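Local coordinates for protein 4-alpha-glucanotransferase (Corynebacterium glutamicum, PDB 5B68) that belongs to the amylomaltase (disproportionating enzyme) family, whose glucanotransferase region is of the TIM-barrel type and follows an N-terminal beta-sandwich domain, at residues Cys331-Thr336 / Pro347-Leu352; Ile246-Glu251 / Gln295-Ile300; Leu465-Val470 / Glu514-Asp519. One frame throughout, in Å; residues are numbered along the deposited sequence.

Overall arrangement
All three contacts lie in the 4-alpha-glucanotransferase region of the chain. Interactions 1 and 2 are neighbours, their centres 17 Å apart and their nearest atoms about 5 Å apart, and they do not touch. Helix 286-301, used by interaction 2, is followed in the chain by helix 307-338, used by interaction 1, and helix 349-376 reaches from one contact to the other. Interaction 3 lies across the chain's centre, 41 Å centre to centre from interaction 1 and 42 Å from interaction 2; its nearest atoms are about 22 Å from either. There a strand of a small antiparallel sheet meets a helix that follows barrel strand 504-507 in the chain.

Interaction 1 of 3, residues Cys331-Thr336 / Pro347-Leu352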
loop_
_atom_site.group_PDB
_atom_site.type_symbol
_atom_site.label_atom_id
_atom_site.label_comp_id
_atom_site.label_asym_id
_atom_site.label_seq_id
_atom_site.Cartn_x
_atom_site.Cartn_y
_atom_site.Cartn_z
ATOM N N CYS A 331 -10.539 0.537 -18.895
ATOM C CA CYS A 331 -10.226 -0.845 -19.339
ATOM C C CYS A 331 -10.783 -1.143 -20.751
ATOM O O CYS A 331 -10.099 -1.693 -21.558
ATOM C CB CYS A 331 -10.799 -1.880 -18.434
ATOM S SG CYS A 331 -9.987 -1.790 -16.759
ATOM N N ALA A 332 -12.015 -0.752 -20.976
ATOM C CA ALA A 332 -12.657 -0.914 -22.309
ATOM C C ALA A 332 -11.858 -0.206 -23.378
ATOM O O ALA A 332 -11.510 -0.793 -24.446
ATOM C CB ALA A 332 -14.101 -0.415 -22.211
ATOM N N ASP A 333 -11.425 1.016 -23.092
ATOM C CA ASP A 333 -10.621 1.757 -24.043
ATOM C C ASP A 333 -9.262 1.109 -24.332
ATOM O O ASP A 333 -8.817 1.161 -25.491
ATOM C CB ASP A 333 -10.409 3.194 -23.614
ATOM C CG ASP A 333 -11.674 4.027 -23.713
ATOM O OD1 ASP A 333 -12.620 3.604 -24.424
ATOM O OD2 ASP A 333 -11.708 5.068 -23.029
ATOM N N ARG A 334 -8.596 0.588 -23.305
ATOM C CA ARG A 334 -7.319 -0.089 -23.471
ATOM C C ARG A 334 -7.455 -1.378 -24.270
ATOM O O ARG A 334 -6.661 -1.673 -25.129
ATOM C CB ARG A 334 -6.688 -0.380 -22.110
ATOM C CG ARG A 334 -5.877 0.784 -21.558
ATOM C CD ARG A 334 -4.435 0.740 -22.034
ATOM N NE ARG A 334 -3.977 -0.641 -22.006
ATOM C CZ ARG A 334 -2.976 -1.114 -21.269
ATOM N NH1 ARG A 334 -2.698 -2.403 -21.316
ATOM N NH2 ARG A 334 -2.256 -0.315 -20.507
ATOM N N GLU A 335 -8.483 -2.138 -23.965
ATOM C CA GLU A 335 -8.777 -3.355 -24.687
ATOM C C GLU A 335 -8.990 -3.042 -26.197
ATOM O O GLU A 335 -8.458 -3.710 -27.094
ATOM C CB GLU A 335 -10.010 -4.077 -24.135
ATOM C CG GLU A 335 -10.424 -5.233 -25.037
ATOM C CD GLU A 335 -11.536 -6.113 -24.559
ATOM O OE1 GLU A 335 -12.058 -6.872 -25.396
ATOM O OE2 GLU A 335 -11.931 -6.081 -23.387
ATOM N N THR A 336 -9.829 -2.053 -26.465
ATOM C CA THR A 336 -10.152 -1.714 -27.871
ATOM C C THR A 336 -8.929 -1.239 -28.670
ATOM O O THR A 336 -8.798 -1.587 -29.838
ATOM C CB THR A 336 -11.271 -0.694 -27.885
ATOM O OG1 THR A 336 -12.411 -1.269 -27.200
ATOM C CG2 THR A 336 -11.564 -0.312 -29.331
ATOM N N PRO A 347 -16.400 -2.750 -31.508
ATOM C CA PRO A 347 -16.800 -3.182 -30.179
ATOM C C PRO A 347 -17.813 -2.195 -29.549
ATOM O O PRO A 347 -17.871 -1.003 -29.890
ATOM C CB PRO A 347 -15.486 -3.181 -29.389
ATOM C CG PRO A 347 -14.413 -2.889 -30.341
ATOM C CD PRO A 347 -15.027 -2.221 -31.519
ATOM N N ASP A 348 -18.576 -2.735 -28.649
ATOM C CA ASP A 348 -19.588 -2.023 -27.929
ATOM C C ASP A 348 -18.925 -1.515 -26.616
ATOM O O ASP A 348 -18.880 -2.242 -25.620
ATOM C CB ASP A 348 -20.731 -2.960 -27.712
ATOM C CG ASP A 348 -21.864 -2.356 -26.885
ATOM O OD1 ASP A 348 -21.643 -1.315 -26.214
ATOM O OD2 ASP A 348 -22.974 -2.942 -26.884
ATOM N N ARG A 349 -18.544 -0.247 -26.570
ATOM C CA ARG A 349 -17.811 0.305 -25.427
ATOM C C ARG A 349 -18.581 0.156 -24.122
ATOM O O ARG A 349 -18.004 -0.064 -23.077
ATOM C CB ARG A 349 -17.520 1.777 -25.660
ATOM C CG ARG A 349 -16.563 2.440 -24.684
ATOM C CD ARG A 349 -16.299 3.843 -25.159
ATOM N NE ARG A 349 -15.376 4.626 -24.364
ATOM C CZ ARG A 349 -15.738 5.625 -23.579
ATOM N NH1 ARG A 349 -17.006 5.935 -23.432
ATOM N NH2 ARG A 349 -14.833 6.305 -22.922
ATOM N N ASP A 350 -19.883 0.317 -24.185
ATOM C CA ASP A 350 -20.711 0.252 -23.022
ATOM C C ASP A 350 -20.845 -1.176 -22.479
ATOM O O ASP A 350 -20.811 -1.397 -21.273
ATOM C CB ASP A 350 -22.074 0.789 -23.291
ATOM C CG ASP A 350 -22.071 2.274 -23.630
ATOM O OD1 ASP A 350 -21.535 3.043 -22.820
ATOM O OD2 ASP A 350 -22.588 2.630 -24.726
ATOM N N GLU A 351 -21.008 -2.141 -23.372
ATOM C CA GLU A 351 -21.000 -3.530 -22.935
ATOM C C GLU A 351 -19.629 -3.918 -22.353
ATOM O O GLU A 351 -19.634 -4.617 -21.353
ATOM C CB GLU A 351 -21.331 -4.479 -24.111
ATOM C CG GLU A 351 -21.285 -5.931 -23.709
ATOM C CD GLU A 351 -21.901 -6.847 -24.738
ATOM O OE1 GLU A 351 -21.226 -7.095 -25.746
ATOM O OE2 GLU A 351 -23.043 -7.297 -24.488
ATOM N N LEU A 352 -18.539 -3.509 -23.006
ATOM C CA LEU A 352 -17.185 -3.761 -22.514
ATOM C C LEU A 352 -17.002 -3.112 -21.149
ATOM O O LEU A 352 -16.395 -3.711 -20.262
ATOM C CB LEU A 352 -16.102 -3.222 -23.437
ATOM C CG LEU A 352 -15.661 -4.038 -24.631
ATOM C CD1 LEU A 352 -14.647 -3.234 -25.391
ATOM C CD2 LEU A 352 -15.058 -5.383 -24.145
#
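Asp333 and Arg349 form a salt bridge between the two helices. Arg349 NE gives a nearly straight bond to Asp333 OD1 (2.9 Å, N-H...O 169°), which receives it on its syn lone pair, while NH2 reaches Asp333 OD2 at 3.4 Å as a weak second bond. The arginine chain is extended from CG to NE, which carries the guanidinium across to the acid. The two flat groups end up 19° apart, close to coplanar, and the carboxylate lies at the guanidinium edge.

Next to this pair Leu352 fills the middle of the interface. Its CB rests on Ala332 CB (3.7 Å), CD1 lies 3.5 Å from Thr336 OG1, and CD2 touches the carboxylate of Glu335, whose OE2 is hydrogen-bonded to Tyr356 OH. Thr336 turns its hydroxyl back on its own helix, bonding Ala332 O at 2.9 Å, and offers CG2 to Pro347 CG at 4.0 Å. Just beyond, Asp348 caps the second helix: its OD1 accepts from Glu351 N at 3.0 Å. Helix 307-338 thus folds back on helix 349-376 through a short connection, the arrangement of a helical hairpin, with the salt bridge near its turn at the protein surface.

Interaction 2 of 3, residues Ile246-Glu251 / Gln295-Ile300; sequences IYIRVE and QVLRAI
Val250 pushes its two methyls against the helix at Val296 and Leu297, and more of its surface is buried here than that of any other residue of the contact. CG1 stands anti to the carbonyl carbon (chi1 -56°) and meets Leu297 CG at 4.0 Å. CG2, held between the backbone N and the carbonyl carbon, faces Val296 CG1 at 3.8 Å, the closest approach in the interface. That methyl of Val296 also lies 4.0 Å from Val250 CB. A third neighbour, Ile300, comes in from the next turn of the helix and brings its CD1 to 4.3 Å from Val250 CB, so that the valine is touched by three residues of the same helix face.

Leu297 comes second in buried surface. Its CB leaves the helix at a slant to the loop, but the branch turns back: besides the contact of its CG with Val250, CD1 reaches Ile248 CD1 at 4.2 Å. Ile248 is thus met methyl to methyl. All five residues are buried, and the contacts between their side chains are purely apolar.

Polar bonds beside them help to hold the loop: Lys293 NZ, one turn before Val296 on the helix, bonds the carbonyl oxygens of Ile246 and Ile248, and Arg249 N meets Gln366 OE1. Helix 349-376 closes the Leu297 side with Leu359 and Leu362, helix 261-277 packs Ile267 and Met270 on Val296, and Phe198 of helix 198-209 touches Ile248. The contact is therefore enclosed by helices 349-376, 261-277 and 198-209.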
loop_
_atom_site.group_PDB
_atom_site.type_symbol
_atom_site.label_atom_id
_atom_site.label_comp_id
_atom_site.label_asym_id
_atom_site.label_seq_id
_atom_site.Cartn_x
_atom_site.Cartn_y
_atom_site.Cartn_z
ATOM N N ILE A 246 -7.115 -11.235 -12.298
ATOM C CA ILE A 246 -6.315 -12.451 -12.472
ATOM C C ILE A 246 -6.506 -13.481 -11.381
ATOM O O ILE A 246 -6.264 -14.688 -11.607
ATOM C CB ILE A 246 -4.872 -12.153 -12.652
ATOM C CG1 ILE A 246 -4.199 -13.272 -13.491
ATOM C CG2 ILE A 246 -4.114 -11.853 -11.351
ATOM C CD1 ILE A 246 -2.751 -12.952 -13.739
ATOM N N TYR A 247 -6.959 -13.000 -10.231
ATOM C CA TYR A 247 -7.171 -13.818 -9.053
ATOM C C TYR A 247 -8.541 -14.504 -8.967
ATOM O O TYR A 247 -8.753 -15.304 -8.096
ATOM C CB TYR A 247 -6.929 -13.000 -7.787
ATOM C CG TYR A 247 -5.512 -12.524 -7.574
ATOM C CD1 TYR A 247 -4.491 -13.414 -7.303
ATOM C CD2 TYR A 247 -5.204 -11.181 -7.612
ATOM C CE1 TYR A 247 -3.209 -12.980 -7.100
ATOM C CE2 TYR A 247 -3.932 -10.747 -7.411
ATOM C CZ TYR A 247 -2.932 -11.650 -7.155
ATOM O OH TYR A 247 -1.678 -11.194 -6.945
ATOM N N ILE A 248 -9.463 -14.185 -9.865
ATOM C CA ILE A 248 -10.719 -14.818 -9.874
ATOM C C ILE A 248 -10.561 -16.322 -10.147
ATOM O O ILE A 248 -9.807 -16.711 -11.084
ATOM C CB ILE A 248 -11.612 -14.233 -10.966
ATOM C CG1 ILE A 248 -11.987 -12.762 -10.640
ATOM C CG2 ILE A 248 -12.863 -15.055 -11.104
ATOM C CD1 ILE A 248 -12.676 -12.072 -11.816
ATOM N N ARG A 249 -11.233 -17.151 -9.358
ATOM C CA ARG A 249 -11.342 -18.560 -9.693
ATOM C C ARG A 249 -12.640 -18.716 -10.426
ATOM O O ARG A 249 -13.701 -18.609 -9.858
ATOM C CB ARG A 249 -11.384 -19.468 -8.482
ATOM C CG ARG A 249 -11.631 -20.908 -8.902
ATOM C CD ARG A 249 -11.281 -21.939 -7.857
ATOM N NE ARG A 249 -9.868 -21.992 -7.535
ATOM C CZ ARG A 249 -9.358 -22.910 -6.735
ATOM N NH1 ARG A 249 -10.158 -23.819 -6.224
ATOM N NH2 ARG A 249 -8.080 -22.917 -6.438
ATOM N N VAL A 250 -12.536 -18.999 -11.701
ATOM C CA VAL A 250 -13.729 -18.896 -12.542
ATOM C C VAL A 250 -14.755 -19.926 -12.220
ATOM O O VAL A 250 -15.982 -19.693 -12.322
ATOM C CB VAL A 250 -13.354 -18.878 -14.063
ATOM C CG1 VAL A 250 -12.373 -17.760 -14.396
ATOM C CG2 VAL A 250 -12.839 -20.244 -14.540
ATOM N N GLU A 251 -14.275 -21.123 -11.839
ATOM C CA GLU A 251 -15.164 -22.216 -11.437
ATOM C C GLU A 251 -16.018 -21.926 -10.201
ATOM O O GLU A 251 -17.058 -22.549 -10.024
ATOM C CB GLU A 251 -14.408 -23.564 -11.264
ATOM C CG GLU A 251 -13.638 -24.041 -12.494
ATOM C CD GLU A 251 -12.198 -23.589 -12.555
ATOM O OE1 GLU A 251 -11.793 -22.581 -11.847
ATOM O OE2 GLU A 251 -11.452 -24.238 -13.320
ATOM N N GLN A 295 -10.903 -15.082 -21.298
ATOM C CA GLN A 295 -11.715 -15.752 -22.286
ATOM C C GLN A 295 -12.899 -16.489 -21.674
ATOM O O GLN A 295 -14.016 -16.423 -22.169
ATOM C CB GLN A 295 -10.866 -16.710 -23.103
ATOM C CG GLN A 295 -11.690 -17.483 -24.106
ATOM C CD GLN A 295 -10.800 -18.296 -25.009
ATOM O OE1 GLN A 295 -10.905 -18.210 -26.236
ATOM N NE2 GLN A 295 -9.870 -19.049 -24.409
ATOM N N VAL A 296 -12.675 -17.203 -20.575
ATOM C CA VAL A 296 -13.761 -17.842 -19.910
ATOM C C VAL A 296 -14.731 -16.828 -19.302
ATOM O O VAL A 296 -15.963 -17.035 -19.340
ATOM C CB VAL A 296 -13.234 -18.766 -18.754
ATOM C CG1 VAL A 296 -14.375 -19.330 -17.945
ATOM C CG2 VAL A 296 -12.323 -19.836 -19.364
ATOM N N LEU A 297 -14.162 -15.740 -18.709
ATOM C CA LEU A 297 -15.021 -14.746 -18.020
ATOM C C LEU A 297 -15.965 -14.101 -19.063
ATOM O O LEU A 297 -17.135 -13.927 -18.777
ATOM C CB LEU A 297 -14.183 -13.702 -17.339
ATOM C CG LEU A 297 -13.582 -14.285 -16.057
ATOM C CD1 LEU A 297 -12.314 -13.519 -15.697
ATOM C CD2 LEU A 297 -14.648 -14.220 -14.941
ATOM N N ARG A 298 -15.449 -13.918 -20.274
ATOM C CA ARG A 298 -16.247 -13.369 -21.388
ATOM C C ARG A 298 -17.408 -14.293 -21.692
ATOM O O ARG A 298 -18.534 -13.818 -21.872
ATOM C CB ARG A 298 -15.383 -13.052 -22.624
ATOM C CG ARG A 298 -14.577 -11.785 -22.466
ATOM C CD ARG A 298 -13.925 -11.383 -23.762
ATOM N NE ARG A 298 -12.848 -12.290 -24.117
ATOM C CZ ARG A 298 -11.548 -12.126 -23.836
ATOM N NH1 ARG A 298 -11.101 -11.080 -23.147
ATOM N NH2 ARG A 298 -10.687 -13.039 -24.269
ATOM N N ALA A 299 -17.190 -15.603 -21.670
ATOM C CA ALA A 299 -18.319 -16.539 -21.787
ATOM C C ALA A 299 -19.289 -16.533 -20.616
ATOM O O ALA A 299 -20.504 -16.588 -20.787
ATOM C CB ALA A 299 -17.804 -17.947 -22.088
ATOM N N ILE A 300 -18.798 -16.462 -19.378
ATOM C CA ILE A 300 -19.762 -16.534 -18.278
ATOM C C ILE A 300 -20.577 -15.240 -18.214
ATOM O O ILE A 300 -21.689 -15.223 -17.655
ATOM C CB ILE A 300 -19.011 -16.718 -16.935
ATOM C CG1 ILE A 300 -18.262 -18.070 -16.911
ATOM C CG2 ILE A 300 -19.958 -16.613 -15.742
ATOM C CD1 ILE A 300 -17.119 -18.143 -15.919
#

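Interaction 3 of 3, residues Leu465-Val470 / Glu514-Asp519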
loop_
_atom_site.group_PDB
_atom_site.type_symbol
_atom_site.label_atom_id
_atom_site.label_comp_id
_atom_site.label_asym_id
_atom_site.label_seq_id
_atom_site.Cartn_x
_atom_site.Cartn_y
_atom_site.Cartn_z
ATOM N N LEU A 465 2.848 9.367 3.887
ATOM C CA LEU A 465 1.701 10.084 4.457
ATOM C C LEU A 465 2.157 11.487 4.896
ATOM O O LEU A 465 1.300 12.346 5.203
ATOM C CB LEU A 465 1.125 9.305 5.608
ATOM C CG LEU A 465 0.610 7.867 5.303
ATOM C CD1 LEU A 465 0.221 7.225 6.628
ATOM C CD2 LEU A 465 -0.578 7.845 4.416
ATOM N N PHE A 466 3.488 11.690 5.040
ATOM C CA PHE A 466 4.078 12.924 5.490
ATOM C C PHE A 466 4.718 13.711 4.355
ATOM O O PHE A 466 4.578 14.922 4.279
ATOM C CB PHE A 466 5.095 12.651 6.617
ATOM C CG PHE A 466 4.476 11.972 7.829
ATOM C CD1 PHE A 466 4.247 10.608 7.828
ATOM C CD2 PHE A 466 4.102 12.715 8.939
ATOM C CE1 PHE A 466 3.694 9.992 8.926
ATOM C CE2 PHE A 466 3.527 12.110 10.016
ATOM C CZ PHE A 466 3.289 10.720 10.008
ATOM N N ARG A 467 5.532 13.035 3.564
ATOM C CA ARG A 467 6.268 13.651 2.505
ATOM C C ARG A 467 6.683 12.573 1.504
ATOM O O ARG A 467 6.775 11.378 1.863
ATOM C CB ARG A 467 7.510 14.364 3.119
ATOM C CG ARG A 467 8.520 13.377 3.683
ATOM C CD ARG A 467 9.598 14.082 4.482
ATOM N NE ARG A 467 9.129 14.566 5.774
ATOM C CZ ARG A 467 9.710 14.279 6.939
ATOM N NH1 ARG A 467 9.201 14.750 8.041
ATOM N NH2 ARG A 467 10.763 13.476 7.002
ATOM N N LEU A 468 6.965 12.958 0.272
ATOM C CA LEU A 468 7.512 12.023 -0.703
ATOM C C LEU A 468 8.731 12.633 -1.273
ATOM O O LEU A 468 8.734 13.820 -1.567
ATOM C CB LEU A 468 6.523 11.755 -1.837
ATOM C CG LEU A 468 5.347 10.833 -1.433
ATOM C CD1 LEU A 468 4.303 10.822 -2.544
ATOM C CD2 LEU A 468 5.776 9.430 -1.067
ATOM N N PHE A 469 9.717 11.821 -1.549
ATOM C CA PHE A 469 10.834 12.213 -2.401
ATOM C C PHE A 469 10.462 12.065 -3.835
ATOM O O PHE A 469 10.084 10.987 -4.228
ATOM C CB PHE A 469 12.056 11.367 -2.089
ATOM C CG PHE A 469 13.297 11.880 -2.714
ATOM C CD1 PHE A 469 13.970 12.976 -2.177
ATOM C CD2 PHE A 469 13.778 11.305 -3.869
ATOM C CE1 PHE A 469 15.116 13.473 -2.799
ATOM C CE2 PHE A 469 14.915 11.804 -4.497
ATOM C CZ PHE A 469 15.587 12.872 -3.970
ATOM N N VAL A 470 10.543 13.155 -4.583
ATOM C CA VAL A 470 10.152 13.202 -5.984
ATOM C C VAL A 470 11.252 13.839 -6.818
ATOM O O VAL A 470 11.955 14.751 -6.341
ATOM C CB VAL A 470 8.827 14.022 -6.194
ATOM C CG1 VAL A 470 7.674 13.317 -5.516
ATOM C CG2 VAL A 470 8.917 15.428 -5.656
ATOM N N GLU A 514 11.958 11.889 11.770
ATOM C CA GLU A 514 11.885 12.806 12.892
ATOM C C GLU A 514 10.940 12.304 13.993
ATOM O O GLU A 514 10.003 11.544 13.717
ATOM C CB GLU A 514 11.489 14.163 12.426
ATOM C CG GLU A 514 12.471 14.793 11.453
ATOM C CD GLU A 514 12.275 14.439 10.019
ATOM O OE1 GLU A 514 11.314 13.668 9.690
ATOM O OE2 GLU A 514 13.082 14.940 9.225
ATOM N N PRO A 515 11.216 12.673 15.265
ATOM C CA PRO A 515 10.403 12.166 16.370
ATOM C C PRO A 515 8.922 12.486 16.224
ATOM O O PRO A 515 8.092 11.622 16.552
ATOM C CB PRO A 515 10.974 12.878 17.607
ATOM C CG PRO A 515 12.371 13.243 17.215
ATOM C CD PRO A 515 12.345 13.503 15.727
ATOM N N TRP A 516 8.598 13.672 15.718
ATOM C CA TRP A 516 7.168 14.082 15.546
ATOM C C TRP A 516 6.402 13.114 14.587
ATOM O O TRP A 516 5.218 12.870 14.778
ATOM C CB TRP A 516 7.010 15.503 15.105
ATOM C CG TRP A 516 7.420 15.882 13.760
ATOM C CD1 TRP A 516 8.669 16.346 13.362
ATOM C CD2 TRP A 516 6.584 15.914 12.576
ATOM N NE1 TRP A 516 8.646 16.637 12.014
ATOM C CE2 TRP A 516 7.390 16.404 11.511
ATOM C CE3 TRP A 516 5.260 15.564 12.323
ATOM C CZ2 TRP A 516 6.946 16.490 10.220
ATOM C CZ3 TRP A 516 4.773 15.691 11.006
ATOM C CH2 TRP A 516 5.636 16.163 9.966
ATOM N N VAL A 517 7.106 12.589 13.596
ATOM C CA VAL A 517 6.521 11.684 12.607
ATOM C C VAL A 517 6.191 10.356 13.284
ATOM O O VAL A 517 5.063 9.902 13.179
ATOM C CB VAL A 517 7.465 11.513 11.401
ATOM C CG1 VAL A 517 7.005 10.474 10.409
ATOM C CG2 VAL A 517 7.758 12.856 10.738
ATOM N N GLN A 518 7.179 9.745 13.968
ATOM C CA GLN A 518 6.999 8.538 14.736
ATOM C C GLN A 518 5.843 8.718 15.705
ATOM O O GLN A 518 4.973 7.886 15.774
ATOM C CB GLN A 518 8.276 8.229 15.519
ATOM C CG GLN A 518 9.404 7.811 14.574
ATOM C CD GLN A 518 10.636 7.255 15.281
ATOM O OE1 GLN A 518 10.918 7.620 16.421
ATOM N NE2 GLN A 518 11.388 6.375 14.589
ATOM N N ASP A 519 5.779 9.844 16.384
ATOM C CA ASP A 519 4.756 10.084 17.354
ATOM C C ASP A 519 3.372 10.263 16.724
ATOM O O ASP A 519 2.365 9.827 17.304
ATOM C CB ASP A 519 5.077 11.314 18.235
ATOM C CG ASP A 519 6.215 11.051 19.225
ATOM O OD1 ASP A 519 6.535 9.866 19.460
ATOM O OD2 ASP A 519 6.815 12.027 19.741
#
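In both Arg467 and Trp516 the first torsion puts CG between the backbone N and the carbonyl carbon (chi1 68° and 69°), which helps bring guanidinium and indole together. A further bend at chi3 swings the Arg467 guanidinium round to Glu514, whose own chain is bent at chi2. The arginine then grips a single oxygen end-on. NH2 (2.8 Å) and NH1 (2.9 Å) both bond to Glu514 OE1, which lies in the guanidinium plane; the bond from NH2 falls on the syn lone pair of OE1, while NH1 comes from above the carboxylate plane. With the two groups turned steeply against each other, this is a forked salt bridge to one atom instead of a paired, two-oxygen one.

Trp516 CZ2 sits at the guanidinium edge, 3.6 Å from Arg467 NH1. The indole face covered by Val517 CG2 also receives the edge of Phe466 in an offset edge-to-face pair, centroids 5.7 Å apart and planes at 71°, with Phe466 CD2 at 3.7 Å from Trp516 CZ3. Val517 serves both aromatics: CG1 stands over the centre of the Phe466 ring, 3.6 Å from its centroid, in a CH-pi contact, while CG2 lies over the Trp516 face and close to Arg467 NH1. His487, at the start of helix 487-500, meets both rings.

Glu514 is also the N-cap residue of helix 515-523, so the salt bridge is made right at that helix's start. In the chain the helix comes between strands 504-507 and 528-531, consistent with a beta-alpha-beta unit of the TIM barrel, and Arg467 begins strand 467-472 of the four-stranded antiparallel sheet. The contact thus joins that sheet to a helix probably of the barrel's outer layer.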